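Local coordinates for protein Exo-poly-alpha-D-galacturonosidase (Thermotoga maritima, PDB 3JUR) that probably hydrolyses polygalacturonate, the backbone of pectin, as a heat-tolerant exo-acting glycosidase of family 28, at residues Ala314-Leu328 against Phe343-Arg357. Sequence-based numbering, arbitrary orientation.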
loop_
_atom_site.group_PDB
_atom_site.type_symbol
_atom_site.label_atom_id
_atom_site.label_comp_id
_atom_site.label_asym_id
_atom_site.label_seq_id
_atom_site.Cartn_x
_atom_site.Cartn_y
_atom_site.Cartn_z
ATOM N N ALA D 314 -28.275 -6.154 1.551
ATOM C CA ALA D 314 -27.600 -7.433 1.358
ATOM C C ALA D 314 -26.405 -7.478 2.303
ATOM O O ALA D 314 -25.413 -6.765 2.101
ATOM C CB ALA D 314 -27.153 -7.608 -0.092
ATOM N N ARG D 315 -26.509 -8.311 3.338
ATOM C CA ARG D 315 -25.508 -8.352 4.385
ATOM C C ARG D 315 -24.959 -9.758 4.630
ATOM O O ARG D 315 -25.715 -10.732 4.666
ATOM C CB ARG D 315 -26.083 -7.784 5.683
ATOM C CG ARG D 315 -25.059 -7.621 6.787
ATOM C CD ARG D 315 -25.681 -7.119 8.088
ATOM N NE ARG D 315 -26.767 -7.982 8.569
ATOM C CZ ARG D 315 -26.609 -9.175 9.142
ATOM N NH1 ARG D 315 -25.397 -9.698 9.316
ATOM N NH2 ARG D 315 -27.674 -9.851 9.545
ATOM N N ASN D 316 -23.638 -9.837 4.815
ATOM C CA ASN D 316 -22.952 -11.074 5.200
ATOM C C ASN D 316 -23.203 -12.223 4.234
ATOM O O ASN D 316 -23.490 -13.343 4.642
ATOM C CB ASN D 316 -23.321 -11.484 6.638
ATOM C CG ASN D 316 -22.329 -12.470 7.238
ATOM O OD1 ASN D 316 -21.118 -12.314 7.096
ATOM N ND2 ASN D 316 -22.845 -13.494 7.907
ATOM N N ASN D 317 -23.099 -11.933 2.944
ATOM C CA ASN D 317 -23.192 -12.964 1.938
ATOM C C ASN D 317 -21.802 -13.320 1.445
ATOM O O ASN D 317 -20.854 -12.532 1.587
ATOM C CB ASN D 317 -24.086 -12.515 0.779
ATOM C CG ASN D 317 -25.483 -12.156 1.232
ATOM O OD1 ASN D 317 -26.282 -13.029 1.576
ATOM N ND2 ASN D 317 -25.786 -10.860 1.245
ATOM N N VAL D 318 -21.686 -14.519 0.877
ATOM C CA VAL D 318 -20.429 -14.986 0.308
ATOM C C VAL D 318 -20.634 -15.365 -1.159
ATOM O O VAL D 318 -21.472 -16.211 -1.470
ATOM C CB VAL D 318 -19.853 -16.170 1.105
ATOM C CG1 VAL D 318 -18.617 -16.751 0.394
ATOM C CG2 VAL D 318 -19.489 -15.723 2.537
ATOM N N TYR D 319 -19.859 -14.730 -2.038
ATOM C CA TYR D 319 -19.957 -14.941 -3.484
ATOM C C TYR D 319 -18.636 -15.483 -4.003
ATOM O O TYR D 319 -17.582 -14.905 -3.751
ATOM C CB TYR D 319 -20.296 -13.624 -4.183
ATOM C CG TYR D 319 -21.538 -12.948 -3.623
ATOM C CD1 TYR D 319 -22.812 -13.409 -3.943
ATOM C CD2 TYR D 319 -21.431 -11.870 -2.763
ATOM C CE1 TYR D 319 -23.958 -12.789 -3.429
ATOM C CE2 TYR D 319 -22.565 -11.240 -2.249
ATOM C CZ TYR D 319 -23.820 -11.706 -2.590
ATOM O OH TYR D 319 -24.928 -11.088 -2.072
ATOM N N MET D 320 -18.685 -16.608 -4.703
ATOM C CA MET D 320 -17.471 -17.247 -5.195
ATOM C C MET D 320 -17.575 -17.553 -6.684
ATOM O O MET D 320 -18.552 -18.161 -7.119
ATOM C CB MET D 320 -17.198 -18.541 -4.433
ATOM C CG MET D 320 -16.746 -18.340 -2.991
ATOM S SD MET D 320 -16.229 -19.877 -2.179
ATOM C CE MET D 320 -15.277 -20.672 -3.457
ATOM N N ASN D 321 -16.559 -17.123 -7.440
ATOM C CA ASN D 321 -16.394 -17.421 -8.879
ATOM C C ASN D 321 -17.373 -16.676 -9.792
ATOM O O ASN D 321 -17.356 -16.867 -11.015
ATOM C CB ASN D 321 -16.432 -18.936 -9.171
ATOM C CG ASN D 321 -15.506 -19.751 -8.265
ATOM O OD1 ASN D 321 -14.402 -19.334 -7.944
ATOM N ND2 ASN D 321 -15.964 -20.932 -7.864
ATOM N N VAL D 322 -18.200 -15.820 -9.195
ATOM C CA VAL D 322 -19.270 -15.109 -9.906
ATOM C C VAL D 322 -18.727 -14.062 -10.872
ATOM O O VAL D 322 -17.592 -13.598 -10.725
ATOM C CB VAL D 322 -20.280 -14.450 -8.925
ATOM C CG1 VAL D 322 -20.870 -15.502 -7.983
ATOM C CG2 VAL D 322 -19.627 -13.295 -8.125
ATOM N N GLU D 323 -19.532 -13.687 -11.862
ATOM C CA GLU D 323 -19.095 -12.664 -12.806
ATOM C C GLU D 323 -19.013 -11.303 -12.136
ATOM O O GLU D 323 -18.088 -10.527 -12.409
ATOM C CB GLU D 323 -20.020 -12.594 -14.023
ATOM C CG GLU D 323 -19.881 -13.778 -14.975
ATOM C CD GLU D 323 -20.736 -13.628 -16.230
ATOM O OE1 GLU D 323 -21.415 -12.590 -16.381
ATOM O OE2 GLU D 323 -20.724 -14.553 -17.075
ATOM N N ARG D 324 -19.999 -11.025 -11.278
ATOM C CA ARG D 324 -20.142 -9.743 -10.597
ATOM C C ARG D 324 -20.711 -9.960 -9.206
ATOM O O ARG D 324 -21.571 -10.829 -9.000
ATOM C CB ARG D 324 -21.083 -8.805 -11.374
ATOM C CG ARG D 324 -20.631 -8.527 -12.794
ATOM C CD ARG D 324 -21.661 -7.815 -13.658
ATOM N NE ARG D 324 -21.231 -7.962 -15.050
ATOM C CZ ARG D 324 -21.510 -9.009 -15.819
ATOM N NH1 ARG D 324 -22.281 -10.000 -15.359
ATOM N NH2 ARG D 324 -21.028 -9.058 -17.053
ATOM N N ALA D 325 -20.255 -9.158 -8.254
ATOM C CA ALA D 325 -20.770 -9.255 -6.894
ATOM C C ALA D 325 -22.048 -8.432 -6.752
ATOM O O ALA D 325 -23.081 -8.946 -6.312
ATOM C CB ALA D 325 -19.716 -8.823 -5.878
ATOM N N LEU D 326 -21.961 -7.157 -7.136
ATOM C CA LEU D 326 -23.080 -6.224 -7.076
ATOM C C LEU D 326 -23.258 -5.617 -8.465
ATOM O O LEU D 326 -22.307 -5.093 -9.053
ATOM C CB LEU D 326 -22.826 -5.113 -6.043
ATOM C CG LEU D 326 -23.850 -3.963 -5.940
ATOM C CD1 LEU D 326 -25.247 -4.447 -5.480
ATOM C CD2 LEU D 326 -23.363 -2.850 -5.025
ATOM N N ARG D 327 -24.485 -5.677 -8.969
ATOM C CA ARG D 327 -24.795 -5.244 -10.323
ATOM C C ARG D 327 -26.107 -4.455 -10.352
ATOM O O ARG D 327 -27.141 -4.974 -9.954
ATOM C CB ARG D 327 -24.896 -6.484 -11.211
ATOM C CG ARG D 327 -24.985 -6.219 -12.703
ATOM C CD ARG D 327 -25.232 -7.531 -13.435
ATOM N NE ARG D 327 -24.939 -7.404 -14.861
ATOM C CZ ARG D 327 -25.285 -8.306 -15.774
ATOM N NH1 ARG D 327 -25.935 -9.409 -15.414
ATOM N NH2 ARG D 327 -24.980 -8.101 -17.047
ATOM N N LEU D 328 -26.049 -3.201 -10.803
ATOM C CA LEU D 328 -27.252 -2.412 -11.091
ATOM C C LEU D 328 -27.353 -2.146 -12.602
ATOM O O LEU D 328 -26.407 -1.639 -13.217
ATOM C CB LEU D 328 -27.276 -1.101 -10.286
ATOM C CG LEU D 328 -27.622 -1.149 -8.784
ATOM C CD1 LEU D 328 -26.571 -1.880 -7.953
ATOM C CD2 LEU D 328 -27.828 0.245 -8.225
ATOM N N PHE D 343 -24.993 -2.793 0.492
ATOM C CA PHE D 343 -24.220 -4.002 0.225
ATOM C C PHE D 343 -23.125 -4.054 1.289
ATOM O O PHE D 343 -22.048 -3.481 1.109
ATOM C CB PHE D 343 -23.632 -3.924 -1.196
ATOM C CG PHE D 343 -23.150 -5.235 -1.744
ATOM C CD1 PHE D 343 -24.055 -6.235 -2.108
ATOM C CD2 PHE D 343 -21.788 -5.467 -1.925
ATOM C CE1 PHE D 343 -23.602 -7.459 -2.627
ATOM C CE2 PHE D 343 -21.328 -6.672 -2.437
ATOM C CZ PHE D 343 -22.236 -7.667 -2.799
ATOM N N ILE D 344 -23.418 -4.734 2.401
ATOM C CA ILE D 344 -22.632 -4.621 3.636
ATOM C C ILE D 344 -22.073 -5.958 4.101
ATOM O O ILE D 344 -22.794 -6.954 4.130
ATOM C CB ILE D 344 -23.518 -4.078 4.813
ATOM C CG1 ILE D 344 -24.367 -2.872 4.377
ATOM C CG2 ILE D 344 -22.675 -3.760 6.066
ATOM C CD1 ILE D 344 -23.573 -1.646 3.971
ATOM N N ASP D 345 -20.806 -5.958 4.514
ATOM C CA ASP D 345 -20.154 -7.134 5.127
ATOM C C ASP D 345 -20.062 -8.348 4.205
ATOM O O ASP D 345 -20.070 -9.486 4.667
ATOM C CB ASP D 345 -20.850 -7.534 6.442
ATOM C CG ASP D 345 -20.821 -6.429 7.473
ATOM O OD1 ASP D 345 -19.861 -5.622 7.460
ATOM O OD2 ASP D 345 -21.758 -6.365 8.302
ATOM N N ASN D 346 -19.954 -8.103 2.908
ATOM C CA ASN D 346 -19.939 -9.194 1.943
ATOM C C ASN D 346 -18.536 -9.618 1.565
ATOM O O ASN D 346 -17.589 -8.843 1.706
ATOM C CB ASN D 346 -20.765 -8.828 0.711
ATOM C CG ASN D 346 -22.237 -8.647 1.039
ATOM O OD1 ASN D 346 -22.884 -9.560 1.540
ATOM N ND2 ASN D 346 -22.770 -7.466 0.756
ATOM N N VAL D 347 -18.408 -10.866 1.123
ATOM C CA VAL D 347 -17.144 -11.409 0.647
ATOM C C VAL D 347 -17.353 -11.909 -0.778
ATOM O O VAL D 347 -18.317 -12.622 -1.060
ATOM C CB VAL D 347 -16.627 -12.574 1.542
ATOM C CG1 VAL D 347 -15.331 -13.135 0.993
ATOM C CG2 VAL D 347 -16.428 -12.112 2.987
ATOM N N ALA D 348 -16.460 -11.520 -1.678
ATOM C CA ALA D 348 -16.500 -11.995 -3.057
ATOM C C ALA D 348 -15.123 -12.496 -3.447
ATOM O O ALA D 348 -14.152 -11.752 -3.403
ATOM C CB ALA D 348 -16.973 -10.894 -3.998
ATOM N N VAL D 349 -15.028 -13.769 -3.811
ATOM C CA VAL D 349 -13.734 -14.348 -4.172
ATOM C C VAL D 349 -13.713 -14.886 -5.595
ATOM O O VAL D 349 -14.660 -15.537 -6.039
ATOM C CB VAL D 349 -13.197 -15.368 -3.086
ATOM C CG1 VAL D 349 -14.198 -15.592 -1.977
ATOM C CG2 VAL D 349 -12.720 -16.681 -3.683
ATOM N N ASN D 350 -12.640 -14.559 -6.315
ATOM C CA ASN D 350 -12.472 -14.934 -7.728
ATOM C C ASN D 350 -13.588 -14.405 -8.644
ATOM O O ASN D 350 -14.141 -15.144 -9.467
ATOM C CB ASN D 350 -12.283 -16.452 -7.877
ATOM C CG ASN D 350 -10.949 -16.936 -7.319
ATOM O OD1 ASN D 350 -9.925 -16.270 -7.461
ATOM N ND2 ASN D 350 -10.954 -18.107 -6.695
ATOM N N VAL D 351 -13.933 -13.126 -8.475
ATOM C CA VAL D 351 -14.830 -12.435 -9.403
ATOM C C VAL D 351 -14.178 -12.385 -10.798
ATOM O O VAL D 351 -12.987 -12.107 -10.910
ATOM C CB VAL D 351 -15.168 -11.012 -8.904
ATOM C CG1 VAL D 351 -16.043 -10.273 -9.913
ATOM C CG2 VAL D 351 -15.857 -11.063 -7.532
ATOM N N SER D 352 -14.942 -12.672 -11.854
ATOM C CA SER D 352 -14.364 -12.723 -13.215
ATOM C C SER D 352 -14.545 -11.454 -14.079
ATOM O O SER D 352 -13.694 -11.161 -14.915
ATOM C CB SER D 352 -14.852 -13.954 -13.978
ATOM O OG SER D 352 -16.255 -13.890 -14.156
ATOM N N GLU D 353 -15.634 -10.715 -13.885
ATOM C CA GLU D 353 -15.895 -9.508 -14.687
ATOM C C GLU D 353 -15.712 -8.219 -13.886
ATOM O O GLU D 353 -14.631 -7.633 -13.913
ATOM C CB GLU D 353 -17.286 -9.557 -15.343
ATOM C CG GLU D 353 -17.456 -10.712 -16.339
ATOM C CD GLU D 353 -16.570 -10.570 -17.579
ATOM O OE1 GLU D 353 -16.372 -9.434 -18.054
ATOM O OE2 GLU D 353 -16.066 -11.592 -18.079
ATOM N N GLU D 354 -16.763 -7.776 -13.188
ATOM C CA GLU D 354 -16.687 -6.563 -12.378
ATOM C C GLU D 354 -17.169 -6.855 -10.974
ATOM O O GLU D 354 -18.209 -7.477 -10.803
ATOM C CB GLU D 354 -17.529 -5.416 -12.970
ATOM C CG GLU D 354 -17.223 -5.044 -14.414
ATOM C CD GLU D 354 -18.167 -5.701 -15.421
ATOM O OE1 GLU D 354 -19.256 -6.179 -15.024
ATOM O OE2 GLU D 354 -17.820 -5.718 -16.619
ATOM N N VAL D 355 -16.426 -6.401 -9.968
ATOM C CA VAL D 355 -16.840 -6.607 -8.592
ATOM C C VAL D 355 -18.094 -5.780 -8.311
ATOM O O VAL D 355 -19.079 -6.288 -7.775
ATOM C CB VAL D 355 -15.718 -6.262 -7.576
ATOM C CG1 VAL D 355 -16.218 -6.464 -6.143
ATOM C CG2 VAL D 355 -14.462 -7.095 -7.832
ATOM N N ILE D 356 -18.042 -4.504 -8.690
ATOM C CA ILE D 356 -19.162 -3.574 -8.557
ATOM C C ILE D 356 -19.456 -2.968 -9.937
ATOM O O ILE D 356 -18.584 -2.361 -10.557
ATOM C CB ILE D 356 -18.858 -2.460 -7.524
ATOM C CG1 ILE D 356 -18.674 -3.060 -6.118
ATOM C CG2 ILE D 356 -19.963 -1.406 -7.514
ATOM C CD1 ILE D 356 -17.884 -2.156 -5.167
ATOM N N ARG D 357 -20.689 -3.152 -10.405
ATOM C CA ARG D 357 -21.101 -2.689 -11.713
ATOM C C ARG D 357 -22.379 -1.867 -11.626
ATOM O O ARG D 357 -23.393 -2.341 -11.117
ATOM C CB ARG D 357 -21.324 -3.878 -12.663
ATOM C CG ARG D 357 -21.787 -3.476 -14.067
ATOM C CD ARG D 357 -20.606 -3.037 -14.896
ATOM N NE ARG D 357 -20.957 -2.521 -16.219
ATOM C CZ ARG D 357 -21.171 -3.259 -17.306
ATOM N NH1 ARG D 357 -21.464 -2.661 -18.452
ATOM N NH2 ARG D 357 -21.108 -4.582 -17.259
HETATM O O HOH W 1 -22.732 -8.782 9.227
HETATM O O HOH W 2 -19.780 -12.525 4.291
HETATM O O HOH W 3 -17.505 -16.157 -13.613
HETATM O O HOH W 4 -14.349 -16.891 -11.944
HETATM O O HOH W 5 -19.281 -7.106 -18.095
#
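A314 opens the contact by packing its CB against the ring of F343, and its carbonyl oxygen accepts from two donors, I344 N and N346 ND2. The two segments are matching portions of successive coils in the right-handed parallel beta-helix of glycoside hydrolase family 28: strands 318-320 and 347-349 run at 9° to each other with axes 4.7 Å apart. At the bend, N317 and N346 lie side by side as rungs of a short asparagine ladder inside the coil, their amide planes nearly parallel. N346 OD1 is gripped twice, by N317 N at 2.8 Å, in the carbonyl plane, and less squarely by N317 ND2 at 3.2 Å; N317 OD1 passes the ladder back to N288 of the preceding coil. Y319 turns inward, where its CE2 lies 3.6 Å from F343 CZ; the rings are nearly parallel but slid apart, so that they barely overlap. On the outer face M320 lies alongside V349, and V318 and M320 also pack on a second subunit. Past the next turn, R324 extends along E354. With CG anti to the carbonyl carbon (chi1 -58°) and the chain straight to NE, it delivers NE to E354 OE1 at 2.7 Å, while NH1 reaches E323 OE1 at 2.9 Å. Replacing R324 with a leucine would probably leave E323 and E354 without their shared cation. R357 NH2 adds a weak bond to E354 OE1, and R391 forms a salt bridge with E354 OE2. A325 CB lies 3.9 Å from A348 CB, within the coil. L326 completes the interior: its CB sits 4.0 Å from the F343 ring centroid, only 3° off the normal, while N346 ND2 lies over the opposite face.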